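Local coordinates for nodulation protein S (Bradyrhizobium sp., PDB 3OFK), which transfers a methyl group from S-adenosylmethionine to nitrogen, probably in the synthesis of the lipochitooligosaccharide Nod factor, at residues Arg44-Ser49 / Leu117-Glu122; Ala64-Leu69 / Ile99-Thr104; Thr135-Met140 / Glu170-Ile175. One frame throughout, in Å; residues are numbered along the deposited sequence.

Contact 1: residues Arg44-Ser49 / Leu117-Glu122; sequences RLSLSS and LIVVAE. With SAH (S-adenosyl-L-homocysteine), chain E.
Ser46, in the last turn of helix 33-46, rests its small side chain on Leu117 and Val119 of strand 115-121, and the whole touch between 44-49 and 117-122 is van der Waals in kind. Its CB lies 3.7 Å from CD2 of Leu117. Leu117 holds CG anti to the backbone N (chi1 -179°), and its CD2 branch is the one that reaches the helix end. The hydroxyl OG of Ser46 passes 3.7 Å from CG2 of Val119, a plain van der Waals contact, since the hydroxyl is hydrogen-bonded to the backbone O of Leu42 one turn earlier. It can therefore sit in this buried seam with its polar needs met inside its own helix.

The polar contact belongs to the far end of the strand, where the ligand binds: the amino N of SAH donates a hydrogen bond to Ala121 O (2.9 Å). Two van der Waals approaches accompany it. CB of Ala121 lies 3.4 Å from the carboxylate O of SAH, and Glu122 O comes within 3.4 Å of C5' of SAH. Helix 33-46 thus lies against the fourth of seven strands, whose C-terminal end meets the homocysteine part of SAH, with Glu122 beside C5'; this is consistent with the Rossmann-like fold of SAM-dependent methyltransferases.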
ATOM      1  N   ARG A  44      -5.354   9.639   7.444  1.00 43.57           N
ATOM      2  CA  ARG A  44      -6.407  10.658   7.363  1.00 45.30           C
ATOM      3  C   ARG A  44      -7.399  10.263   6.280  1.00 44.93           C
ATOM      4  O   ARG A  44      -8.613  10.301   6.497  1.00 44.85           O
ATOM      5  CB  ARG A  44      -5.856  12.073   7.071  1.00 47.54           C
ATOM      6  CG  ARG A  44      -6.944  13.137   6.879  1.00 51.18           C
ATOM      7  CD  ARG A  44      -6.366  14.515   6.552  1.00 56.83           C
ATOM      8  NE  ARG A  44      -5.649  14.530   5.274  1.00 61.39           N
ATOM      9  CZ  ARG A  44      -6.226  14.634   4.075  1.00 59.90           C
ATOM     10  NH1 ARG A  44      -7.545  14.721   3.966  1.00 58.14           N
ATOM     11  NH2 ARG A  44      -5.481  14.643   2.969  1.00 58.73           N
ATOM     12  N   LEU A  45      -6.876   9.874   5.117  1.00 44.38           N
ATOM     13  CA  LEU A  45      -7.726   9.416   4.028  1.00 44.87           C
ATOM     14  C   LEU A  45      -8.505   8.160   4.426  1.00 43.64           C
ATOM     15  O   LEU A  45      -9.657   8.022   4.057  1.00 45.44           O
ATOM     16  CB  LEU A  45      -6.901   9.162   2.743  1.00 44.43           C
ATOM     17  CG  LEU A  45      -6.213  10.372   2.069  1.00 46.82           C
ATOM     18  CD1 LEU A  45      -5.362   9.987   0.837  1.00 46.83           C
ATOM     19  CD2 LEU A  45      -7.232  11.408   1.716  1.00 43.74           C
ATOM     20  N   SER A  46      -7.862   7.228   5.129  1.00 42.86           N
ATOM     21  CA  SER A  46      -8.493   5.945   5.482  1.00 43.13           C
ATOM     22  C   SER A  46      -9.661   6.156   6.452  1.00 45.67           C
ATOM     23  O   SER A  46     -10.681   5.443   6.379  1.00 45.36           O
ATOM     24  CB  SER A  46      -7.470   4.983   6.101  1.00 41.58           C
ATOM     25  OG  SER A  46      -6.330   4.769   5.266  1.00 39.10           O
ATOM     26  N   LEU A  47      -9.520   7.166   7.327  1.00 46.96           N
ATOM     27  CA  LEU A  47     -10.503   7.430   8.380  1.00 49.23           C
ATOM     28  C   LEU A  47     -11.550   8.439   7.949  1.00 52.01           C
ATOM     29  O   LEU A  47     -12.451   8.738   8.735  1.00 54.37           O
ATOM     30  CB  LEU A  47      -9.822   7.924   9.679  1.00 48.91           C
ATOM     31  CG  LEU A  47      -8.909   6.929  10.410  1.00 49.32           C
ATOM     32  CD1 LEU A  47      -8.377   7.527  11.748  1.00 52.18           C
ATOM     33  CD2 LEU A  47      -9.630   5.591  10.666  1.00 49.24           C
ATOM     34  N   SER A  48     -11.466   8.958   6.716  1.00 53.19           N
ATOM     35  CA  SER A  48     -12.354  10.060   6.288  1.00 56.82           C
ATOM     36  C   SER A  48     -13.828   9.789   6.525  1.00 57.83           C
ATOM     37  O   SER A  48     -14.580  10.724   6.771  1.00 60.73           O
ATOM     38  CB  SER A  48     -12.152  10.406   4.815  1.00 57.47           C
ATOM     39  OG  SER A  48     -10.828  10.839   4.595  1.00 60.84           O
ATOM     40  N   SER A  49     -14.223   8.520   6.447  1.00 56.16           N
ATOM     41  CA  SER A  49     -15.621   8.088   6.607  1.00 57.76           C
ATOM     42  C   SER A  49     -15.918   7.445   7.956  1.00 57.10           C
ATOM     43  O   SER A  49     -16.949   6.774   8.103  1.00 57.70           O
ATOM     44  CB  SER A  49     -15.990   7.086   5.495  1.00 57.32           C
ATOM     45  OG  SER A  49     -16.289   7.766   4.278  1.00 61.02           O
ATOM     46  N   LEU A 117     -12.698  -0.832   3.146  1.00 40.47           N
ATOM     47  CA  LEU A 117     -11.468  -0.072   2.941  1.00 38.13           C
ATOM     48  C   LEU A 117     -10.390  -1.003   2.418  1.00 37.16           C
ATOM     49  O   LEU A 117     -10.160  -2.066   3.000  1.00 35.52           O
ATOM     50  CB  LEU A 117     -10.947   0.549   4.232  1.00 38.52           C
ATOM     51  CG  LEU A 117      -9.664   1.391   4.113  1.00 32.56           C
ATOM     52  CD1 LEU A 117      -9.853   2.643   3.224  1.00 36.99           C
ATOM     53  CD2 LEU A 117      -9.261   1.790   5.545  1.00 36.67           C
ATOM     54  N   ILE A 118      -9.737  -0.592   1.332  1.00 36.65           N
ATOM     55  CA  ILE A 118      -8.508  -1.208   0.893  1.00 35.26           C
ATOM     56  C   ILE A 118      -7.421  -0.161   0.857  1.00 34.41           C
ATOM     57  O   ILE A 118      -7.585   0.909   0.268  1.00 33.07           O
ATOM     58  CB  ILE A 118      -8.665  -1.801  -0.495  1.00 35.75           C
ATOM     59  CG1 ILE A 118      -9.761  -2.862  -0.473  1.00 34.21           C
ATOM     60  CG2 ILE A 118      -7.336  -2.375  -0.969  1.00 35.86           C
ATOM     61  CD1 ILE A 118     -10.081  -3.437  -1.859  1.00 38.04           C
ATOM     62  N   VAL A 119      -6.337  -0.431   1.562  1.00 33.30           N
ATOM     63  CA  VAL A 119      -5.188   0.462   1.551  1.00 34.30           C
ATOM     64  C   VAL A 119      -4.109  -0.252   0.692  1.00 34.09           C
ATOM     65  O   VAL A 119      -3.816  -1.437   0.880  1.00 33.90           O
ATOM     66  CB  VAL A 119      -4.678   0.815   2.980  1.00 34.41           C
ATOM     67  CG1 VAL A 119      -3.500   1.770   2.903  1.00 33.41           C
ATOM     68  CG2 VAL A 119      -5.837   1.407   3.892  1.00 32.28           C
ATOM     69  N   VAL A 120      -3.578   0.480  -0.281  1.00 34.08           N
ATOM     70  CA  VAL A 120      -2.581  -0.003  -1.230  1.00 33.20           C
ATOM     71  C   VAL A 120      -1.602   1.119  -1.437  1.00 33.37           C
ATOM     72  O   VAL A 120      -1.773   2.010  -2.291  1.00 35.99           O
ATOM     73  CB  VAL A 120      -3.237  -0.528  -2.521  1.00 33.83           C
ATOM     74  CG1 VAL A 120      -4.159   0.514  -3.154  1.00 34.28           C
ATOM     75  CG2 VAL A 120      -2.191  -0.997  -3.521  1.00 31.84           C
ATOM     76  N   ALA A 121      -0.558   1.099  -0.620  1.00 33.36           N
ATOM     77  CA  ALA A 121       0.437   2.172  -0.600  1.00 34.32           C
ATOM     78  C   ALA A 121       1.848   1.633  -0.852  1.00 32.83           C
ATOM     79  O   ALA A 121       2.288   0.721  -0.173  1.00 31.74           O
ATOM     80  CB  ALA A 121       0.390   2.913   0.784  1.00 33.98           C
ATOM     81  N   GLU A 122       2.530   2.177  -1.868  1.00 34.21           N
ATOM     82  CA  GLU A 122       3.984   1.938  -2.085  1.00 34.70           C
ATOM     83  C   GLU A 122       4.284   0.438  -2.301  1.00 33.80           C
ATOM     84  O   GLU A 122       5.297  -0.095  -1.865  1.00 33.29           O
ATOM     85  CB  GLU A 122       4.815   2.488  -0.942  1.00 35.74           C
ATOM     86  CG  GLU A 122       4.473   3.922  -0.482  1.00 39.09           C
ATOM     87  CD  GLU A 122       4.648   4.967  -1.584  1.00 37.51           C
ATOM     88  OE1 GLU A 122       5.436   4.729  -2.534  1.00 38.35           O
ATOM     89  OE2 GLU A 122       3.944   5.992  -1.499  1.00 39.23           O
TER
HETATM   90  N   SAH E 217       1.934  -0.174   2.607  1.00 32.84           N
HETATM   91  CA  SAH E 217       2.998   0.064   3.577  1.00 33.52           C
HETATM   92  CB  SAH E 217       4.226  -0.764   3.210  1.00 32.17           C
HETATM   93  CG  SAH E 217       4.981  -0.448   1.928  1.00 34.19           C
HETATM   94  SD  SAH E 217       6.552  -1.356   1.717  1.00 34.45           S
HETATM   95  C   SAH E 217       3.381   1.545   3.731  1.00 33.78           C
HETATM   96  O   SAH E 217       3.011   2.389   2.912  1.00 33.87           O
HETATM   97  OXT SAH E 217       4.067   1.915   4.681  1.00 32.80           O
HETATM   98  C5' SAH E 217       5.920  -2.522   0.466  1.00 33.43           C
HETATM   99  C4' SAH E 217       5.345  -3.842   0.942  1.00 35.23           C
HETATM  100  O4' SAH E 217       4.688  -4.470  -0.158  1.00 32.34           O
HETATM  101  C3' SAH E 217       6.386  -4.829   1.466  1.00 32.65           C
HETATM  102  O3' SAH E 217       5.908  -5.444   2.670  1.00 31.55           O
HETATM  103  C2' SAH E 217       6.498  -5.846   0.318  1.00 31.85           C
HETATM  104  O2' SAH E 217       6.873  -7.125   0.769  1.00 32.22           O
HETATM  105  C1' SAH E 217       5.090  -5.828  -0.208  1.00 30.19           C
HETATM  106  N9  SAH E 217       4.850  -6.329  -1.581  1.00 31.03           N
HETATM  107  C8  SAH E 217       5.626  -6.127  -2.694  1.00 31.85           C
HETATM  108  N7  SAH E 217       5.013  -6.714  -3.745  1.00 26.12           N
HETATM  109  C5  SAH E 217       3.865  -7.278  -3.331  1.00 34.67           C
HETATM  110  C6  SAH E 217       2.878  -7.947  -4.057  1.00 31.12           C
HETATM  111  N6  SAH E 217       3.082  -8.188  -5.382  1.00 31.78           N
HETATM  112  N1  SAH E 217       1.785  -8.418  -3.373  1.00 36.19           N
HETATM  113  C2  SAH E 217       1.659  -8.174  -2.009  1.00 37.13           C
HETATM  114  N3  SAH E 217       2.640  -7.476  -1.314  1.00 32.93           N
HETATM  115  C4  SAH E 217       3.727  -7.015  -1.974  1.00 31.74           C

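Contact 2: residues Ala64-Leu69 / Ile99-Thr104; sequences AFTEKL and ISWAAT
Ile99 starts strand 99-103, at the edge of the sheet, with its CD1 at the margin of contact, 4.5 Å from CG2 of Thr66 in helix 64-69. Its other branch turns along its own strand: CG2 lies 3.3 Å above the plane of the Trp101 ring, displaced toward the rim. The backbone of Ser100, like that of Ala102 further on, is hydrogen-bonded to the neighbouring strand 73-80. Trp101, two residues on from Ile99, makes the closer approach to the helix. Its six-membered ring reaches out so that CH2 stands 3.9 Å from CG2 of Thr66, the methyl meeting the indole obliquely as the two side chains come from opposite directions. Thr66 turns CG2 anti to its backbone nitrogen and gives this methyl to the strand, while OG1, beside that nitrogen, is hydrogen-bonded to Glu57 OE1. Ile86, Ala89 and Cys90 of helix 83-92 also pack on the indole. Beyond it, Ala103 centres an inverse gamma turn, and Thr104 touches SAH. Helices 64-69 and 83-92, laid beside the parallel strands 73-80 and 99-103, form part of one side of a Rossmann-like alpha/beta sandwich, with SAH at the C-terminal strand ends.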
ATOM      1  N   ALA A  64       4.266  -0.857  10.510  1.00 35.97           N
ATOM      2  CA  ALA A  64       4.146   0.538  10.991  1.00 37.18           C
ATOM      3  C   ALA A  64       2.763   1.120  10.700  1.00 37.44           C
ATOM      4  O   ALA A  64       2.160   1.740  11.598  1.00 38.88           O
ATOM      5  CB  ALA A  64       5.243   1.436  10.453  1.00 37.53           C
ATOM      6  N   PHE A  65       2.245   0.922   9.484  1.00 36.06           N
ATOM      7  CA  PHE A  65       0.917   1.422   9.145  1.00 36.08           C
ATOM      8  C   PHE A  65      -0.199   0.514   9.655  1.00 35.82           C
ATOM      9  O   PHE A  65      -1.228   1.013  10.109  1.00 37.90           O
ATOM     10  CB  PHE A  65       0.739   1.726   7.646  1.00 35.21           C
ATOM     11  CG  PHE A  65      -0.526   2.488   7.363  1.00 37.25           C
ATOM     12  CD1 PHE A  65      -0.570   3.865   7.557  1.00 38.38           C
ATOM     13  CD2 PHE A  65      -1.676   1.837   6.992  1.00 33.85           C
ATOM     14  CE1 PHE A  65      -1.743   4.584   7.359  1.00 33.88           C
ATOM     15  CE2 PHE A  65      -2.846   2.533   6.768  1.00 37.32           C
ATOM     16  CZ  PHE A  65      -2.869   3.945   6.970  1.00 36.85           C
ATOM     17  N   THR A  66       0.014  -0.802   9.620  1.00 33.98           N
ATOM     18  CA  THR A  66      -0.926  -1.773  10.146  1.00 32.81           C
ATOM     19  C   THR A  66      -1.317  -1.373  11.581  1.00 33.88           C
ATOM     20  O   THR A  66      -2.509  -1.331  11.918  1.00 34.32           O
ATOM     21  CB  THR A  66      -0.317  -3.186  10.166  1.00 32.83           C
ATOM     22  OG1 THR A  66       0.482  -3.393   9.004  1.00 28.63           O
ATOM     23  CG2 THR A  66      -1.412  -4.269  10.271  1.00 29.20           C
ATOM     24  N   GLU A  67      -0.302  -1.017  12.370  1.00 34.67           N
ATOM     25  CA  GLU A  67      -0.446  -0.626  13.775  1.00 35.48           C
ATOM     26  C   GLU A  67      -1.308   0.617  13.980  1.00 35.62           C
ATOM     27  O   GLU A  67      -1.985   0.749  15.003  1.00 37.25           O
ATOM     28  CB  GLU A  67       0.950  -0.392  14.372  1.00 37.46           C
ATOM     29  CG  GLU A  67       0.935   0.131  15.806  1.00 45.08           C
ATOM     30  CD  GLU A  67       2.219  -0.117  16.563  1.00 55.38           C
ATOM     31  OE1 GLU A  67       3.302   0.206  16.001  1.00 54.72           O
ATOM     32  OE2 GLU A  67       2.125  -0.657  17.710  1.00 60.53           O
ATOM     33  N   LYS A  68      -1.239   1.529  13.015  1.00 34.91           N
ATOM     34  CA  LYS A  68      -2.012   2.772  13.041  1.00 35.76           C
ATOM     35  C   LYS A  68      -3.437   2.536  12.551  1.00 36.52           C
ATOM     36  O   LYS A  68      -4.381   3.122  13.044  1.00 39.55           O
ATOM     37  CB  LYS A  68      -1.298   3.809  12.170  1.00 35.96           C
ATOM     38  CG  LYS A  68       0.086   4.196  12.723  1.00 37.46           C
ATOM     39  CD  LYS A  68       0.889   5.087  11.778  1.00 42.87           C
ATOM     40  CE  LYS A  68       2.354   5.079  12.180  1.00 49.51           C
ATOM     41  NZ  LYS A  68       3.228   5.771  11.210  1.00 53.45           N
ATOM     42  N   LEU A  69      -3.589   1.615  11.615  1.00 35.05           N
ATOM     43  CA  LEU A  69      -4.882   1.292  11.026  1.00 35.79           C
ATOM     44  C   LEU A  69      -5.744   0.369  11.882  1.00 35.91           C
ATOM     45  O   LEU A  69      -6.964   0.566  11.953  1.00 36.62           O
ATOM     46  CB  LEU A  69      -4.655   0.648   9.659  1.00 35.58           C
ATOM     47  CG  LEU A  69      -5.861   0.490   8.722  1.00 35.14           C
ATOM     48  CD1 LEU A  69      -6.427   1.860   8.311  1.00 33.61           C
ATOM     49  CD2 LEU A  69      -5.430  -0.342   7.493  1.00 33.77           C
ATOM     50  N   ILE A  99      -7.153  -9.223  13.578  1.00 35.53           N
ATOM     51  CA  ILE A  99      -6.346  -9.115  12.343  1.00 34.82           C
ATOM     52  C   ILE A  99      -6.094 -10.527  11.744  1.00 35.53           C
ATOM     53  O   ILE A  99      -5.791 -11.463  12.500  1.00 35.76           O
ATOM     54  CB  ILE A  99      -4.985  -8.409  12.574  1.00 34.24           C
ATOM     55  CG1 ILE A  99      -5.161  -7.099  13.358  1.00 36.15           C
ATOM     56  CG2 ILE A  99      -4.241  -8.193  11.225  1.00 32.55           C
ATOM     57  CD1 ILE A  99      -3.864  -6.240  13.485  1.00 33.64           C
ATOM     58  N   SER A 100      -6.274 -10.658  10.412  1.00 34.28           N
ATOM     59  CA  SER A 100      -5.990 -11.880   9.629  1.00 34.21           C
ATOM     60  C   SER A 100      -4.826 -11.582   8.709  1.00 31.61           C
ATOM     61  O   SER A 100      -4.742 -10.448   8.223  1.00 32.10           O
ATOM     62  CB  SER A 100      -7.179 -12.173   8.703  1.00 35.01           C
ATOM     63  OG  SER A 100      -8.109 -12.941   9.388  1.00 46.44           O
ATOM     64  N   TRP A 101      -3.998 -12.582   8.400  1.00 30.59           N
ATOM     65  CA  TRP A 101      -2.879 -12.398   7.493  1.00 28.59           C
ATOM     66  C   TRP A 101      -2.804 -13.473   6.428  1.00 28.67           C
ATOM     67  O   TRP A 101      -3.210 -14.639   6.620  1.00 29.71           O
ATOM     68  CB  TRP A 101      -1.543 -12.357   8.253  1.00 28.80           C
ATOM     69  CG  TRP A 101      -1.550 -11.529   9.502  1.00 32.32           C
ATOM     70  CD1 TRP A 101      -2.103 -11.860  10.713  1.00 34.40           C
ATOM     71  CD2 TRP A 101      -0.925 -10.254   9.683  1.00 27.21           C
ATOM     72  NE1 TRP A 101      -1.878 -10.858  11.619  1.00 37.17           N
ATOM     73  CE2 TRP A 101      -1.148  -9.867  11.015  1.00 36.12           C
ATOM     74  CE3 TRP A 101      -0.203  -9.395   8.834  1.00 26.76           C
ATOM     75  CZ2 TRP A 101      -0.677  -8.644  11.534  1.00 33.44           C
ATOM     76  CZ3 TRP A 101       0.267  -8.204   9.349  1.00 32.34           C
ATOM     77  CH2 TRP A 101       0.013  -7.836  10.680  1.00 30.55           C
ATOM     78  N   ALA A 102      -2.219 -13.095   5.302  1.00 27.98           N
ATOM     79  CA  ALA A 102      -1.913 -14.066   4.246  1.00 30.33           C
ATOM     80  C   ALA A 102      -0.618 -13.684   3.520  1.00 30.53           C
ATOM     81  O   ALA A 102      -0.451 -12.548   3.145  1.00 28.43           O
ATOM     82  CB  ALA A 102      -3.099 -14.191   3.292  1.00 31.01           C
ATOM     83  N   ALA A 103       0.307 -14.644   3.369  1.00 33.83           N
ATOM     84  CA  ALA A 103       1.523 -14.425   2.634  1.00 35.63           C
ATOM     85  C   ALA A 103       1.181 -14.785   1.201  1.00 38.24           C
ATOM     86  O   ALA A 103       1.221 -15.952   0.809  1.00 40.93           O
ATOM     87  CB  ALA A 103       2.698 -15.299   3.185  1.00 36.29           C
ATOM     88  N   THR A 104       0.723 -13.794   0.452  1.00 39.12           N
ATOM     89  CA  THR A 104       0.354 -14.003  -0.949  1.00 40.50           C
ATOM     90  C   THR A 104       0.611 -12.725  -1.706  1.00 39.17           C
ATOM     91  O   THR A 104       0.535 -11.624  -1.170  1.00 38.85           O
ATOM     92  CB  THR A 104      -1.159 -14.355  -1.131  1.00 40.85           C
ATOM     93  OG1 THR A 104      -1.554 -15.306  -0.146  1.00 49.27           O
ATOM     94  CG2 THR A 104      -1.429 -14.964  -2.493  1.00 42.70           C
TER

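Contact 3: residues Thr135-Met140 / Glu170-Ile175; sequences TAIDNM and ETVITI
Ile137 reaches from helix 130-142 to Val172 and Ile175 of helix 169-179, and its side chain carries nearly the whole contact. The CB bond already heads for the other helix, but CB itself stays 4.6 Å from the nearest methyl there, CG2 of Ile175. The short branch, CG2, is a little closer, with its carbon 4.2 Å from that same CG2 of Ile175. The long branch does the real touching. CG1 of Ile137 stands anti to the carbonyl carbon, beside the backbone N (chi1 -70°), and serves as a spacer, 4.7 Å from both CG1 of Val172 and CG2 of Ile175. The chain then runs on extended (chi2 166°) and pushes the terminal methyl between its two partners: CD1 of Ile137 lies 3.6 Å from CG2 of Ile175 and 4.0 Å from CG1 of Val172.

Residues 172 and 175 are three apart on the helix, close to one turn, and so offer neighbouring methyls to a single tip. The two helices lie on the same face of the methyltransferase's Rossmann-like sheet: helix 130-142 follows strand 115-121, and helix 169-179 leads into strand 181-189 in the antiparallel part. Ile137 thus bridges two separate pieces of the helical layer.

The side chains of Ile175 and Ile137 cross at about a right angle, and CB of Ile175 also comes to 4.1 Å from CD1 of Ile137. The Val172 side chain is oblique to that of Ile137 and is further packed against Phe152 of strand 148-155 and Leu124.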
ATOM      1  N   THR A 135      -4.228  -6.267 -13.759  1.00 44.26           N
ATOM      2  CA  THR A 135      -4.796  -7.463 -13.154  1.00 44.13           C
ATOM      3  C   THR A 135      -4.987  -7.243 -11.638  1.00 42.29           C
ATOM      4  O   THR A 135      -6.051  -7.499 -11.095  1.00 41.98           O
ATOM      5  CB  THR A 135      -3.912  -8.709 -13.369  1.00 44.68           C
ATOM      6  OG1 THR A 135      -3.988  -9.115 -14.741  1.00 46.99           O
ATOM      7  CG2 THR A 135      -4.390  -9.867 -12.501  1.00 43.70           C
ATOM      8  N   ALA A 136      -3.941  -6.788 -10.973  1.00 39.36           N
ATOM      9  CA  ALA A 136      -4.019  -6.482  -9.539  1.00 38.99           C
ATOM     10  C   ALA A 136      -5.080  -5.414  -9.226  1.00 39.00           C
ATOM     11  O   ALA A 136      -5.796  -5.507  -8.255  1.00 39.47           O
ATOM     12  CB  ALA A 136      -2.668  -6.009  -9.026  1.00 35.77           C
ATOM     13  N   ILE A 137      -5.141  -4.372 -10.031  1.00 39.04           N
ATOM     14  CA  ILE A 137      -6.151  -3.355  -9.850  1.00 37.51           C
ATOM     15  C   ILE A 137      -7.539  -3.949 -10.028  1.00 39.43           C
ATOM     16  O   ILE A 137      -8.401  -3.660  -9.220  1.00 40.01           O
ATOM     17  CB  ILE A 137      -5.925  -2.165 -10.766  1.00 38.29           C
ATOM     18  CG1 ILE A 137      -4.704  -1.437 -10.310  1.00 31.27           C
ATOM     19  CG2 ILE A 137      -7.098  -1.187 -10.732  1.00 35.14           C
ATOM     20  CD1 ILE A 137      -4.200  -0.490 -11.287  1.00 33.51           C
ATOM     21  N   ASP A 138      -7.752  -4.813 -11.026  1.00 40.42           N
ATOM     22  CA  ASP A 138      -9.097  -5.382 -11.243  1.00 42.81           C
ATOM     23  C   ASP A 138      -9.493  -6.176 -10.008  1.00 42.79           C
ATOM     24  O   ASP A 138     -10.669  -6.211  -9.602  1.00 44.75           O
ATOM     25  CB  ASP A 138      -9.161  -6.294 -12.495  1.00 44.71           C
ATOM     26  CG  ASP A 138      -8.936  -5.543 -13.810  1.00 47.18           C
ATOM     27  OD1 ASP A 138      -8.996  -4.304 -13.816  1.00 43.68           O
ATOM     28  OD2 ASP A 138      -8.683  -6.201 -14.851  1.00 42.35           O
ATOM     29  N   ASN A 139      -8.509  -6.858  -9.434  1.00 42.80           N
ATOM     30  CA  ASN A 139      -8.724  -7.711  -8.267  1.00 43.53           C
ATOM     31  C   ASN A 139      -9.156  -6.863  -7.074  1.00 42.39           C
ATOM     32  O   ASN A 139     -10.077  -7.222  -6.346  1.00 42.43           O
ATOM     33  CB  ASN A 139      -7.433  -8.488  -7.953  1.00 42.87           C
ATOM     34  CG  ASN A 139      -7.646  -9.656  -6.955  1.00 49.07           C
ATOM     35  OD1 ASN A 139      -8.763 -10.143  -6.738  1.00 54.23           O
ATOM     36  ND2 ASN A 139      -6.546 -10.108  -6.354  1.00 49.92           N
ATOM     37  N   MET A 140      -8.445  -5.749  -6.871  1.00 41.18           N
ATOM     38  CA  MET A 140      -8.768  -4.795  -5.819  1.00 41.02           C
ATOM     39  C   MET A 140     -10.186  -4.210  -6.024  1.00 42.93           C
ATOM     40  O   MET A 140     -10.989  -4.149  -5.063  1.00 43.95           O
ATOM     41  CB  MET A 140      -7.717  -3.682  -5.772  1.00 38.92           C
ATOM     42  CG  MET A 140      -6.384  -4.135  -5.317  1.00 38.11           C
ATOM     43  SD  MET A 140      -5.338  -2.722  -4.911  1.00 40.32           S
ATOM     44  CE  MET A 140      -5.111  -1.870  -6.483  1.00 29.89           C
ATOM     45  N   GLU A 170       0.801   8.476 -10.982  1.00 42.14           N
ATOM     46  CA  GLU A 170      -0.047   9.132 -11.973  1.00 44.39           C
ATOM     47  C   GLU A 170      -0.645   8.083 -12.900  1.00 44.24           C
ATOM     48  O   GLU A 170      -1.840   8.117 -13.207  1.00 44.94           O
ATOM     49  CB  GLU A 170       0.708  10.202 -12.777  1.00 46.12           C
ATOM     50  CG  GLU A 170       1.285  11.343 -11.945  1.00 47.50           C
ATOM     51  CD  GLU A 170       2.717  11.074 -11.482  1.00 46.97           C
ATOM     52  OE1 GLU A 170       2.988   9.928 -11.073  1.00 50.50           O
ATOM     53  OE2 GLU A 170       3.563  11.999 -11.544  1.00 47.92           O
ATOM     54  N   THR A 171       0.190   7.123 -13.283  1.00 43.97           N
ATOM     55  CA  THR A 171      -0.225   6.042 -14.142  1.00 43.77           C
ATOM     56  C   THR A 171      -1.306   5.177 -13.499  1.00 43.41           C
ATOM     57  O   THR A 171      -2.346   4.915 -14.123  1.00 42.53           O
ATOM     58  CB  THR A 171       1.012   5.237 -14.636  1.00 44.77           C
ATOM     59  OG1 THR A 171       1.815   6.102 -15.460  1.00 44.23           O
ATOM     60  CG2 THR A 171       0.584   4.071 -15.455  1.00 43.33           C
ATOM     61  N   VAL A 172      -1.084   4.758 -12.252  1.00 41.36           N
ATOM     62  CA  VAL A 172      -2.085   3.971 -11.547  1.00 40.96           C
ATOM     63  C   VAL A 172      -3.386   4.749 -11.294  1.00 42.18           C
ATOM     64  O   VAL A 172      -4.475   4.213 -11.495  1.00 43.26           O
ATOM     65  CB  VAL A 172      -1.534   3.402 -10.243  1.00 38.90           C
ATOM     66  CG1 VAL A 172      -2.637   2.735  -9.445  1.00 37.12           C
ATOM     67  CG2 VAL A 172      -0.389   2.407 -10.530  1.00 39.71           C
ATOM     68  N   ILE A 173      -3.285   6.009 -10.873  1.00 43.15           N
ATOM     69  CA  ILE A 173      -4.475   6.837 -10.658  1.00 44.25           C
ATOM     70  C   ILE A 173      -5.331   6.839 -11.919  1.00 45.81           C
ATOM     71  O   ILE A 173      -6.562   6.715 -11.849  1.00 46.28           O
ATOM     72  CB  ILE A 173      -4.091   8.274 -10.203  1.00 45.91           C
ATOM     73  CG1 ILE A 173      -3.635   8.264  -8.732  1.00 44.09           C
ATOM     74  CG2 ILE A 173      -5.261   9.229 -10.346  1.00 46.79           C
ATOM     75  CD1 ILE A 173      -2.995   9.532  -8.273  1.00 46.53           C
ATOM     76  N   THR A 174      -4.676   6.967 -13.082  1.00 46.68           N
ATOM     77  CA  THR A 174      -5.374   6.952 -14.351  1.00 48.00           C
ATOM     78  C   THR A 174      -6.193   5.688 -14.544  1.00 47.63           C
ATOM     79  O   THR A 174      -7.359   5.760 -14.962  1.00 49.99           O
ATOM     80  CB  THR A 174      -4.401   7.177 -15.539  1.00 49.27           C
ATOM     81  OG1 THR A 174      -3.846   8.485 -15.420  1.00 47.07           O
ATOM     82  CG2 THR A 174      -5.127   7.072 -16.907  1.00 50.80           C
ATOM     83  N   ILE A 175      -5.577   4.551 -14.255  1.00 46.51           N
ATOM     84  CA  ILE A 175      -6.191   3.234 -14.438  1.00 46.38           C
ATOM     85  C   ILE A 175      -7.286   3.017 -13.393  1.00 45.63           C
ATOM     86  O   ILE A 175      -8.381   2.539 -13.710  1.00 47.76           O
ATOM     87  CB  ILE A 175      -5.146   2.100 -14.320  1.00 44.70           C
ATOM     88  CG1 ILE A 175      -4.126   2.178 -15.480  1.00 44.26           C
ATOM     89  CG2 ILE A 175      -5.839   0.735 -14.284  1.00 45.82           C
ATOM     90  CD1 ILE A 175      -2.925   1.216 -15.325  1.00 42.56           C
TER

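Residues of strand 115-121, which supplies one side of contact 1, also touch residues of contacts 2 and 3. Contacts 1 and 2, with centres 13 Å apart, share the helical layer on one face of the sheet: Phe65 CZ lies 3.9 Å from Ser46 OG, and Leu69 CD1 lies 4.0 Å from Leu117 CD2. On the strand's other face, Val120 CG2 packs 3.8 Å from Met140 SD, tying contact 1 to contact 3, 15 Å away between centres. Contacts 2 and 3 do not touch; their nearest atoms are about 8 Å apart. SAH meets contact 1 directly at Ala121 and Glu122 and contact 2 at Thr104, whereas the Ile137 side chain is about 11 Å from the ligand.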